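Local coordinates for binding component of ABC transporter (Wolinella succinogenes, PDB 3K4U), which binds lysine in the cleft of a two-lobed solute receptor and probably delivers it to an ABC transporter in the membrane, at residues 55-60 with 76-81; 65-70 with 200-205; 161-166 with 189-194. All coordinates share one frame; numbering follows the deposited sequence.

Interaction 1 of 3, residues 55-60 with 76-81; sequences GLIPGL and QERNLR. With LYS (lysine), chain K.
The carboxylate end of the lysine pocket is served by Arg78, and behind this arginine Ile57 of helix 56-61 packs against both Arg78 and Arg81. The isoleucine side chain crosses each arginine at about a right angle. Ile57 CD1 rests on the aliphatic part of Arg78, 3.6 Å from Arg78 CG, and also borders Arg81 NH2. Ile57 CG2, anti to the backbone N, covers one face of the Arg81 guanidinium, toward the rim, and lies 3.5 Å from Arg81 NH1. The Arg78 chain stays extended from CG to NE (chi3 -160°), which carries its charged end past Ile57 to the ligand. There the carboxylate carbon of the bound lysine lies at the guanidinium edge, in its plane. Arg78 NH1 donates an almost straight hydrogen bond of 3.0 Å to O of the lysine (N-H...O 173°), while Arg78 NH2 reaches OXT of the ligand in a weak one of 3.4 Å. NH1 also makes a weak hydrogen bond to Thr73 O, and Ser75 OG bonds the backbone N of Arg78. Arg81 instead bends at chi3 (-76°), which lays its guanidinium against Ile57. The chemistry is thus split along Arg78: an aliphatic stem that packs on an isoleucine methyl, and a guanidinium that grips one carboxylate oxygen firmly through NH1 and the other only weakly through NH2, probably fixing the orientation of that group in the cleft.

Interaction 2 of 3, residues 65-70 with 200-205; sequences FDIIIS and PDFLNW
Phe202 on helix 200-216 points its ring at Ile67 of strand 67-68 and at Asp66, next to it in the chain. This joins a helix from late in the chain to strand 67-68, which lies beside strand 6-11 in the parallel sheet of one lobe of the periplasmic-binding-protein fold and is backbone-bonded to Ala194 as well. CG of Phe202 stands anti to the backbone N (chi1 -175°), which throws the ring out from the helix toward the strand. The ring presents its rim to the backbone of Asp66: Asp66 O lies near the ring plane, 4.0 Å from Phe202 CE2, so that the slightly positive hydrogen edge, not the electron-rich face, looks toward the oxygen. The Asp66 carboxylate leads away from the phenylalanine, and its OD2 is taken by the backbone N of Arg8 on strand 6-11. Ile67 adds the apolar half of the contact, its CB directed at the helix and its chain stretched out to CD1, which meets the ring obliquely. The backbones stay well apart, Ile67 CA and Phe202 CA being 10.0 Å from each other, and the aromatic side chain bridges about half of that distance. Phe202 also packs on Ile195 and Met42, and Ile67 on Trp193, Ile195 and Met38. The same helix faces another copy of the protein: Asn204 OD1 and Trp205 NE1 bond Asn79 ND2 and Gln76 O of that third subunit. The nearest approach of Ile67 to the ring is Ile67 CD1 to Phe202 CZ, at 4.5 Å.

Interaction 3 of 3, residues 161-166 with 189-194; sequences IFDLPF and EPLGWA. With LYS (lysine), chain K.
The carboxylates of Asp163 and Glu189 meet with their planes turned 55° apart, Asp163 OD2 lying 3.8 Å from Glu189 OE2, and the two side chains cross at about a right angle. Such close like charges would tend to repel, but the ligand's alpha-ammonium probably offsets this, and Gln93 NE2 gives a weak hydrogen bond to Glu189 OE2. Beside them, the Phe162 ring has CE of the bound lysine at its edge and in its plane; CG of the ligand approaches obliquely, 3.6 Å from Phe162 CZ. The rings of Phe162 and Tyr15 meet edge-to-face. Asp163 OD1 accepts a hydrogen bond of 2.7 Å from N of the lysine and a weak one from Tyr15 OH. With CG beside its own backbone N (chi1 -61°), Asp163 turns this oxygen into the pocket. Strands 159-163 and 189-195 belong to the mixed sheet of a type II periplasmic binding protein, where each pairs antiparallel with strand 89-98; the contact lies at the ligand cleft where the two lobes meet, and Asp163 closes strand 159-163 just before helix 164-175 begins. With an alanine here, the ligand's alpha-ammonium would probably lose its charged partner from this strand and the lysine would be held less firmly at its N end. Leu191 supplies an apolar wall, its CD1 4.3 Å from Asp163 OD1 and 4.0 Å from N of the ligand. It packs in turn on Thr73 and Ile89. Glu189 reaches Asp163 on a chain extended beyond CG, and its other oxygen, OE1, is held by a weak hydrogen bond with Thr187 OG1.

Overall arrangement
Measured from the centre of each contact to that of the chain, interaction 3 lies at about 4 Å, interaction 1 at about 15 Å and interaction 2 at about 18 Å. Interactions 2 and 3 are nonetheless both buried, interaction 1 only partly so. Interactions 1 and 3 touch the same lysine, one through its carboxylate, the other through its alpha-ammonium and its aliphatic chain. Interaction 2 touches no ligand and pairs an aromatic edge with a backbone carbonyl, plus one loose apolar contact. Strand 67-68 joins the three: Leu56 and Leu60 pack on it, and Ile68 N probably hydrogen-bonds Ala194 O. Ligand-binding polar groups gather at the cleft, whereas away from it strand and helix meet largely by packing.

Interaction 1 of 3, residues 55-60 with 76-81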
loop_
_atom_site.group_PDB
_atom_site.type_symbol
_atom_site.label_atom_id
_atom_site.label_comp_id
_atom_site.label_asym_id
_atom_site.label_seq_id
_atom_site.Cartn_x
_atom_site.Cartn_y
_atom_site.Cartn_z
ATOM N N GLY E 55 -18.685 23.330 -33.745
ATOM C CA GLY E 55 -17.612 24.172 -34.291
ATOM C C GLY E 55 -16.414 24.246 -33.355
ATOM O O GLY E 55 -15.400 24.825 -33.674
ATOM N N LEU E 56 -16.505 23.640 -32.192
ATOM C CA LEU E 56 -15.334 23.562 -31.289
ATOM C C LEU E 56 -14.146 22.810 -31.868
ATOM O O LEU E 56 -13.051 23.359 -31.947
ATOM C CB LEU E 56 -15.709 22.948 -29.960
ATOM C CG LEU E 56 -16.530 23.837 -29.037
ATOM C CD1 LEU E 56 -16.934 23.005 -27.832
ATOM C CD2 LEU E 56 -15.773 25.048 -28.552
ATOM N N ILE E 57 -14.354 21.556 -32.278
ATOM C CA ILE E 57 -13.236 20.786 -32.784
ATOM C C ILE E 57 -12.639 21.451 -34.028
ATOM O O ILE E 57 -11.425 21.672 -34.069
ATOM C CB ILE E 57 -13.557 19.307 -32.974
ATOM C CG1 ILE E 57 -13.349 18.566 -31.660
ATOM C CG2 ILE E 57 -12.654 18.687 -34.050
ATOM C CD1 ILE E 57 -13.959 17.172 -31.619
ATOM N N PRO E 58 -13.479 21.811 -35.014
ATOM C CA PRO E 58 -12.919 22.354 -36.226
ATOM C C PRO E 58 -12.268 23.720 -35.994
ATOM O O PRO E 58 -11.305 24.055 -36.670
ATOM C CB PRO E 58 -14.140 22.494 -37.136
ATOM C CG PRO E 58 -15.159 21.637 -36.572
ATOM C CD PRO E 58 -14.941 21.709 -35.110
ATOM N N GLY E 59 -12.792 24.495 -35.056
ATOM C CA GLY E 59 -12.160 25.715 -34.651
ATOM C C GLY E 59 -10.786 25.473 -34.071
ATOM O O GLY E 59 -9.863 26.272 -34.267
ATOM N N LEU E 60 -10.641 24.387 -33.324
ATOM C CA LEU E 60 -9.351 24.013 -32.782
ATOM C C LEU E 60 -8.416 23.575 -33.897
ATOM O O LEU E 60 -7.247 23.969 -33.923
ATOM C CB LEU E 60 -9.518 22.898 -31.757
ATOM C CG LEU E 60 -8.291 22.399 -30.985
ATOM C CD1 LEU E 60 -7.645 23.500 -30.169
ATOM C CD2 LEU E 60 -8.809 21.334 -30.091
ATOM N N GLN E 76 -13.266 7.978 -28.334
ATOM C CA GLN E 76 -12.336 7.508 -29.347
ATOM C C GLN E 76 -12.551 8.177 -30.691
ATOM O O GLN E 76 -11.612 8.422 -31.413
ATOM C CB GLN E 76 -12.361 5.966 -29.472
ATOM C CG GLN E 76 -11.502 5.276 -28.397
ATOM C CD GLN E 76 -12.055 5.556 -27.052
ATOM O OE1 GLN E 76 -13.072 5.006 -26.686
ATOM N NE2 GLN E 76 -11.462 6.479 -26.339
ATOM N N GLU E 77 -13.793 8.472 -31.017
ATOM C CA GLU E 77 -14.116 9.102 -32.273
ATOM C C GLU E 77 -13.546 10.529 -32.339
ATOM O O GLU E 77 -12.953 10.916 -33.351
ATOM C CB GLU E 77 -15.624 9.117 -32.431
ATOM C CG GLU E 77 -16.143 9.227 -33.820
ATOM C CD GLU E 77 -17.661 9.289 -33.822
ATOM O OE1 GLU E 77 -18.232 9.920 -34.749
ATOM O OE2 GLU E 77 -18.285 8.740 -32.885
ATOM N N ARG E 78 -13.694 11.303 -31.272
ATOM C CA ARG E 78 -13.116 12.639 -31.274
ATOM C C ARG E 78 -11.614 12.565 -31.159
ATOM O O ARG E 78 -10.908 13.415 -31.715
ATOM C CB ARG E 78 -13.622 13.463 -30.095
ATOM C CG ARG E 78 -14.984 13.992 -30.258
ATOM C CD ARG E 78 -15.530 14.357 -28.916
ATOM N NE ARG E 78 -16.987 14.438 -28.948
ATOM C CZ ARG E 78 -17.732 14.851 -27.920
ATOM N NH1 ARG E 78 -17.144 15.241 -26.799
ATOM N NH2 ARG E 78 -19.057 14.896 -28.009
ATOM N N ASN E 79 -11.121 11.578 -30.396
ATOM C CA ASN E 79 -9.713 11.522 -30.046
ATOM C C ASN E 79 -8.950 11.218 -31.293
ATOM O O ASN E 79 -7.748 11.404 -31.338
ATOM C CB ASN E 79 -9.452 10.505 -28.952
ATOM C CG ASN E 79 -8.068 10.652 -28.281
ATOM O OD1 ASN E 79 -7.814 10.052 -27.260
ATOM N ND2 ASN E 79 -7.192 11.410 -28.864
ATOM N N LEU E 80 -9.665 10.784 -32.325
ATOM C CA LEU E 80 -9.084 10.605 -33.643
ATOM C C LEU E 80 -8.663 11.938 -34.295
ATOM O O LEU E 80 -7.765 11.968 -35.156
ATOM C CB LEU E 80 -10.072 9.848 -34.538
ATOM C CG LEU E 80 -10.061 8.304 -34.443
ATOM C CD1 LEU E 80 -11.212 7.685 -35.258
ATOM C CD2 LEU E 80 -8.722 7.655 -34.869
ATOM N N ARG E 81 -9.290 13.036 -33.866
ATOM C CA ARG E 81 -9.202 14.310 -34.574
ATOM C C ARG E 81 -8.446 15.390 -33.820
ATOM O O ARG E 81 -7.697 16.167 -34.441
ATOM C CB ARG E 81 -10.585 14.798 -34.988
ATOM C CG ARG E 81 -11.318 13.812 -35.871
ATOM C CD ARG E 81 -12.462 14.455 -36.628
ATOM N NE ARG E 81 -13.637 14.712 -35.798
ATOM C CZ ARG E 81 -14.376 15.825 -35.855
ATOM N NH1 ARG E 81 -14.056 16.820 -36.685
ATOM N NH2 ARG E 81 -15.435 15.947 -35.051
HETATM N N LYS K . -19.924 15.985 -22.100
HETATM C CA LYS K . -20.791 16.561 -23.107
HETATM C C LYS K . -20.214 16.212 -24.460
HETATM O O LYS K . -18.998 16.096 -24.585
HETATM C CB LYS K . -20.842 18.088 -22.955
HETATM C CG LYS K . -22.053 18.750 -23.568
HETATM C CD LYS K . -21.697 20.092 -24.103
HETATM C CE LYS K . -22.928 20.954 -24.407
HETATM N NZ LYS K . -22.584 22.383 -24.625
HETATM O OXT LYS K . -20.933 16.047 -25.444
#

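Interaction 2 of 3, residues 65-70 with 200-205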
loop_
_atom_site.group_PDB
_atom_site.type_symbol
_atom_site.label_atom_id
_atom_site.label_comp_id
_atom_site.label_asym_id
_atom_site.label_seq_id
_atom_site.Cartn_x
_atom_site.Cartn_y
_atom_site.Cartn_z
ATOM N N PHE E 65 -8.592 28.709 -32.110
ATOM C CA PHE E 65 -8.106 28.731 -30.706
ATOM C C PHE E 65 -7.035 27.703 -30.335
ATOM O O PHE E 65 -6.612 26.926 -31.157
ATOM C CB PHE E 65 -9.238 28.765 -29.699
ATOM C CG PHE E 65 -10.492 28.116 -30.163
ATOM C CD1 PHE E 65 -10.768 26.806 -29.835
ATOM C CD2 PHE E 65 -11.427 28.829 -30.873
ATOM C CE1 PHE E 65 -11.958 26.192 -30.243
ATOM C CE2 PHE E 65 -12.600 28.242 -31.292
ATOM C CZ PHE E 65 -12.870 26.911 -30.971
ATOM N N ASP E 66 -6.583 27.717 -29.088
ATOM C CA ASP E 66 -5.448 26.900 -28.672
ATOM C C ASP E 66 -5.835 25.594 -27.967
ATOM O O ASP E 66 -5.140 24.575 -28.096
ATOM C CB ASP E 66 -4.497 27.747 -27.844
ATOM C CG ASP E 66 -4.030 28.989 -28.608
ATOM O OD1 ASP E 66 -3.770 28.848 -29.824
ATOM O OD2 ASP E 66 -3.940 30.104 -28.023
ATOM N N ILE E 67 -6.973 25.627 -27.277
ATOM C CA ILE E 67 -7.419 24.555 -26.387
ATOM C C ILE E 67 -8.943 24.661 -26.233
ATOM O O ILE E 67 -9.502 25.740 -26.414
ATOM C CB ILE E 67 -6.706 24.711 -25.015
ATOM C CG1 ILE E 67 -6.991 23.534 -24.049
ATOM C CG2 ILE E 67 -7.050 26.038 -24.406
ATOM C CD1 ILE E 67 -6.043 23.412 -22.888
ATOM N N ILE E 68 -9.614 23.542 -25.947
ATOM C CA ILE E 68 -11.068 23.503 -25.720
ATOM C C ILE E 68 -11.303 23.142 -24.264
ATOM O O ILE E 68 -10.986 22.044 -23.837
ATOM C CB ILE E 68 -11.716 22.369 -26.531
ATOM C CG1 ILE E 68 -11.740 22.672 -28.035
ATOM C CG2 ILE E 68 -13.146 22.067 -26.054
ATOM C CD1 ILE E 68 -12.456 21.565 -28.819
ATOM N N ILE E 69 -11.862 24.037 -23.479
ATOM C CA ILE E 69 -12.172 23.686 -22.111
ATOM C C ILE E 69 -13.662 23.914 -21.962
ATOM O O ILE E 69 -14.106 24.952 -21.504
ATOM C CB ILE E 69 -11.340 24.490 -21.112
ATOM C CG1 ILE E 69 -9.868 24.416 -21.469
ATOM C CG2 ILE E 69 -11.476 23.947 -19.702
ATOM C CD1 ILE E 69 -9.024 25.391 -20.667
ATOM N N SER E 70 -14.422 22.909 -22.372
ATOM C CA SER E 70 -15.858 22.988 -22.532
ATOM C C SER E 70 -16.527 21.761 -21.963
ATOM O O SER E 70 -17.598 21.392 -22.393
ATOM C CB SER E 70 -16.196 23.105 -24.012
ATOM O OG SER E 70 -17.343 23.924 -24.177
ATOM N N PRO E 200 3.299 17.541 -28.507
ATOM C CA PRO E 200 3.552 16.769 -27.276
ATOM C C PRO E 200 3.996 17.620 -26.071
ATOM O O PRO E 200 3.643 17.305 -24.886
ATOM C CB PRO E 200 4.640 15.774 -27.693
ATOM C CG PRO E 200 5.364 16.412 -28.844
ATOM C CD PRO E 200 4.266 17.214 -29.579
ATOM N N ASP E 201 4.737 18.694 -26.374
ATOM C CA ASP E 201 5.124 19.705 -25.384
ATOM C C ASP E 201 3.971 20.329 -24.637
ATOM O O ASP E 201 4.021 20.503 -23.430
ATOM C CB ASP E 201 5.858 20.816 -26.072
ATOM C CG ASP E 201 7.101 20.326 -26.744
ATOM O OD1 ASP E 201 7.683 19.347 -26.225
ATOM O OD2 ASP E 201 7.503 20.910 -27.776
ATOM N N PHE E 202 2.932 20.697 -25.349
ATOM C CA PHE E 202 1.890 21.438 -24.726
ATOM C C PHE E 202 1.090 20.486 -23.853
ATOM O O PHE E 202 0.735 20.849 -22.752
ATOM C CB PHE E 202 1.038 22.126 -25.799
ATOM C CG PHE E 202 -0.030 23.025 -25.259
ATOM C CD1 PHE E 202 0.181 23.766 -24.141
ATOM C CD2 PHE E 202 -1.249 23.135 -25.914
ATOM C CE1 PHE E 202 -0.790 24.622 -23.658
ATOM C CE2 PHE E 202 -2.269 23.986 -25.416
ATOM C CZ PHE E 202 -2.027 24.739 -24.281
ATOM N N LEU E 203 0.790 19.286 -24.373
ATOM C CA LEU E 203 0.363 18.120 -23.552
ATOM C C LEU E 203 1.201 17.898 -22.310
ATOM O O LEU E 203 0.657 17.804 -21.205
ATOM C CB LEU E 203 0.475 16.848 -24.355
ATOM C CG LEU E 203 -0.767 16.359 -25.043
ATOM C CD1 LEU E 203 -0.399 15.129 -25.826
ATOM C CD2 LEU E 203 -1.682 16.069 -23.917
ATOM N N ASN E 204 2.522 17.816 -22.460
ATOM C CA ASN E 204 3.356 17.711 -21.276
ATOM C C ASN E 204 2.963 18.791 -20.320
ATOM O O ASN E 204 2.688 18.504 -19.170
ATOM C CB ASN E 204 4.839 17.852 -21.597
ATOM C CG ASN E 204 5.705 17.384 -20.469
ATOM O OD1 ASN E 204 6.514 18.131 -19.906
ATOM N ND2 ASN E 204 5.536 16.129 -20.116
ATOM N N TRP E 205 2.893 20.041 -20.800
ATOM C CA TRP E 205 2.634 21.197 -19.920
ATOM C C TRP E 205 1.293 21.091 -19.252
ATOM O O TRP E 205 1.175 21.279 -18.039
ATOM C CB TRP E 205 2.729 22.522 -20.659
ATOM C CG TRP E 205 2.760 23.674 -19.697
ATOM C CD1 TRP E 205 3.861 24.235 -19.170
ATOM C CD2 TRP E 205 1.640 24.369 -19.143
ATOM N NE1 TRP E 205 3.499 25.226 -18.285
ATOM C CE2 TRP E 205 2.136 25.338 -18.283
ATOM C CE3 TRP E 205 0.253 24.255 -19.298
ATOM C CZ2 TRP E 205 1.310 26.190 -17.553
ATOM C CZ3 TRP E 205 -0.585 25.123 -18.595
ATOM C CH2 TRP E 205 -0.050 26.067 -17.716
#

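Interaction 3 of 3, residues 161-166 with 189-194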
loop_
_atom_site.group_PDB
_atom_site.type_symbol
_atom_site.label_atom_id
_atom_site.label_comp_id
_atom_site.label_asym_id
_atom_site.label_seq_id
_atom_site.Cartn_x
_atom_site.Cartn_y
_atom_site.Cartn_z
ATOM N N ILE E 161 -32.164 13.989 -20.430
ATOM C CA ILE E 161 -30.931 13.198 -20.222
ATOM C C ILE E 161 -29.716 14.044 -20.544
ATOM O O ILE E 161 -29.681 14.719 -21.566
ATOM C CB ILE E 161 -30.846 11.938 -21.097
ATOM C CG1 ILE E 161 -29.570 11.134 -20.741
ATOM C CG2 ILE E 161 -30.852 12.314 -22.593
ATOM C CD1 ILE E 161 -29.440 9.735 -21.454
ATOM N N PHE E 162 -28.712 13.997 -19.679
ATOM C CA PHE E 162 -27.540 14.831 -19.857
ATOM C C PHE E 162 -26.547 14.529 -18.750
ATOM O O PHE E 162 -26.892 13.873 -17.775
ATOM C CB PHE E 162 -27.951 16.315 -19.804
ATOM C CG PHE E 162 -27.035 17.210 -20.560
ATOM C CD1 PHE E 162 -27.234 17.439 -21.918
ATOM C CD2 PHE E 162 -25.971 17.822 -19.924
ATOM C CE1 PHE E 162 -26.355 18.250 -22.629
ATOM C CE2 PHE E 162 -25.099 18.630 -20.624
ATOM C CZ PHE E 162 -25.290 18.850 -21.978
ATOM N N ASP E 163 -25.323 15.020 -18.927
ATOM C CA ASP E 163 -24.304 15.001 -17.913
ATOM C C ASP E 163 -24.885 15.379 -16.559
ATOM O O ASP E 163 -25.603 16.373 -16.412
ATOM C CB ASP E 163 -23.144 15.931 -18.280
ATOM C CG ASP E 163 -22.435 15.528 -19.585
ATOM O OD1 ASP E 163 -21.214 15.816 -19.753
ATOM O OD2 ASP E 163 -23.103 14.939 -20.450
ATOM N N LEU E 164 -24.556 14.543 -15.571
ATOM C CA LEU E 164 -25.093 14.634 -14.218
ATOM C C LEU E 164 -24.847 15.970 -13.521
ATOM O O LEU E 164 -25.699 16.430 -12.759
ATOM C CB LEU E 164 -24.523 13.497 -13.365
ATOM C CG LEU E 164 -25.039 13.329 -11.946
ATOM C CD1 LEU E 164 -25.070 11.871 -11.675
ATOM C CD2 LEU E 164 -24.145 14.034 -10.955
ATOM N N PRO E 165 -23.675 16.590 -13.750
ATOM C CA PRO E 165 -23.452 17.826 -12.996
ATOM C C PRO E 165 -24.322 18.950 -13.495
ATOM O O PRO E 165 -24.646 19.848 -12.732
ATOM C CB PRO E 165 -21.972 18.105 -13.197
ATOM C CG PRO E 165 -21.382 16.717 -13.552
ATOM C CD PRO E 165 -22.443 16.117 -14.401
ATOM N N PHE E 166 -24.763 18.852 -14.740
ATOM C CA PHE E 166 -25.789 19.765 -15.247
ATOM C C PHE E 166 -27.086 19.632 -14.470
ATOM O O PHE E 166 -27.631 20.632 -13.975
ATOM C CB PHE E 166 -26.042 19.551 -16.735
ATOM C CG PHE E 166 -27.135 20.423 -17.306
ATOM C CD1 PHE E 166 -26.821 21.563 -18.039
ATOM C CD2 PHE E 166 -28.483 20.074 -17.150
ATOM C CE1 PHE E 166 -27.822 22.361 -18.580
ATOM C CE2 PHE E 166 -29.500 20.872 -17.698
ATOM C CZ PHE E 166 -29.166 22.018 -18.408
ATOM N N GLU E 189 -17.894 8.792 -18.396
ATOM C CA GLU E 189 -17.559 9.892 -19.298
ATOM C C GLU E 189 -16.496 10.792 -18.784
ATOM O O GLU E 189 -16.777 11.772 -18.128
ATOM C CB GLU E 189 -18.795 10.658 -19.758
ATOM C CG GLU E 189 -19.529 9.916 -20.878
ATOM C CD GLU E 189 -20.882 10.502 -21.184
ATOM O OE1 GLU E 189 -21.710 9.815 -21.817
ATOM O OE2 GLU E 189 -21.119 11.665 -20.805
ATOM N N PRO E 190 -15.245 10.431 -19.049
ATOM C CA PRO E 190 -14.113 11.246 -18.682
ATOM C C PRO E 190 -14.069 12.516 -19.504
ATOM O O PRO E 190 -14.249 12.496 -20.735
ATOM C CB PRO E 190 -12.923 10.365 -19.044
ATOM C CG PRO E 190 -13.428 9.458 -20.047
ATOM C CD PRO E 190 -14.842 9.169 -19.674
ATOM N N LEU E 191 -13.807 13.616 -18.834
ATOM C CA LEU E 191 -13.861 14.903 -19.456
ATOM C C LEU E 191 -12.412 15.408 -19.581
ATOM O O LEU E 191 -11.657 15.368 -18.589
ATOM C CB LEU E 191 -14.725 15.798 -18.566
ATOM C CG LEU E 191 -16.198 16.083 -18.903
ATOM C CD1 LEU E 191 -16.961 15.014 -19.673
ATOM C CD2 LEU E 191 -16.944 16.467 -17.693
ATOM N N GLY E 192 -12.006 15.863 -20.767
ATOM C CA GLY E 192 -10.654 16.373 -20.941
ATOM C C GLY E 192 -10.576 17.624 -21.812
ATOM O O GLY E 192 -11.527 17.921 -22.551
ATOM N N TRP E 193 -9.463 18.357 -21.728
ATOM C CA TRP E 193 -9.277 19.546 -22.522
ATOM C C TRP E 193 -8.720 19.000 -23.790
ATOM O O TRP E 193 -7.803 18.176 -23.725
ATOM C CB TRP E 193 -8.226 20.519 -21.925
ATOM C CG TRP E 193 -8.496 20.848 -20.523
ATOM C CD1 TRP E 193 -9.720 21.029 -19.958
ATOM C CD2 TRP E 193 -7.536 20.961 -19.466
ATOM N NE1 TRP E 193 -9.576 21.272 -18.608
ATOM C CE2 TRP E 193 -8.246 21.229 -18.289
ATOM C CE3 TRP E 193 -6.144 20.826 -19.400
ATOM C CZ2 TRP E 193 -7.621 21.373 -17.058
ATOM C CZ3 TRP E 193 -5.516 20.999 -18.173
ATOM C CH2 TRP E 193 -6.256 21.283 -17.021
ATOM N N ALA E 194 -9.210 19.486 -24.933
ATOM C CA ALA E 194 -8.629 19.111 -26.224
ATOM C C ALA E 194 -7.726 20.210 -26.806
ATOM O O ALA E 194 -7.859 21.409 -26.470
ATOM C CB ALA E 194 -9.701 18.746 -27.192
HETATM N N LYS K . -19.924 15.985 -22.100
HETATM C CA LYS K . -20.791 16.561 -23.107
HETATM C C LYS K . -20.214 16.212 -24.460
HETATM O O LYS K . -18.998 16.096 -24.585
HETATM C CB LYS K . -20.842 18.088 -22.955
HETATM C CG LYS K . -22.053 18.750 -23.568
HETATM C CD LYS K . -21.697 20.092 -24.103
HETATM C CE LYS K . -22.928 20.954 -24.407
HETATM N NZ LYS K . -22.584 22.383 -24.625
HETATM O OXT LYS K . -20.933 16.047 -25.444
#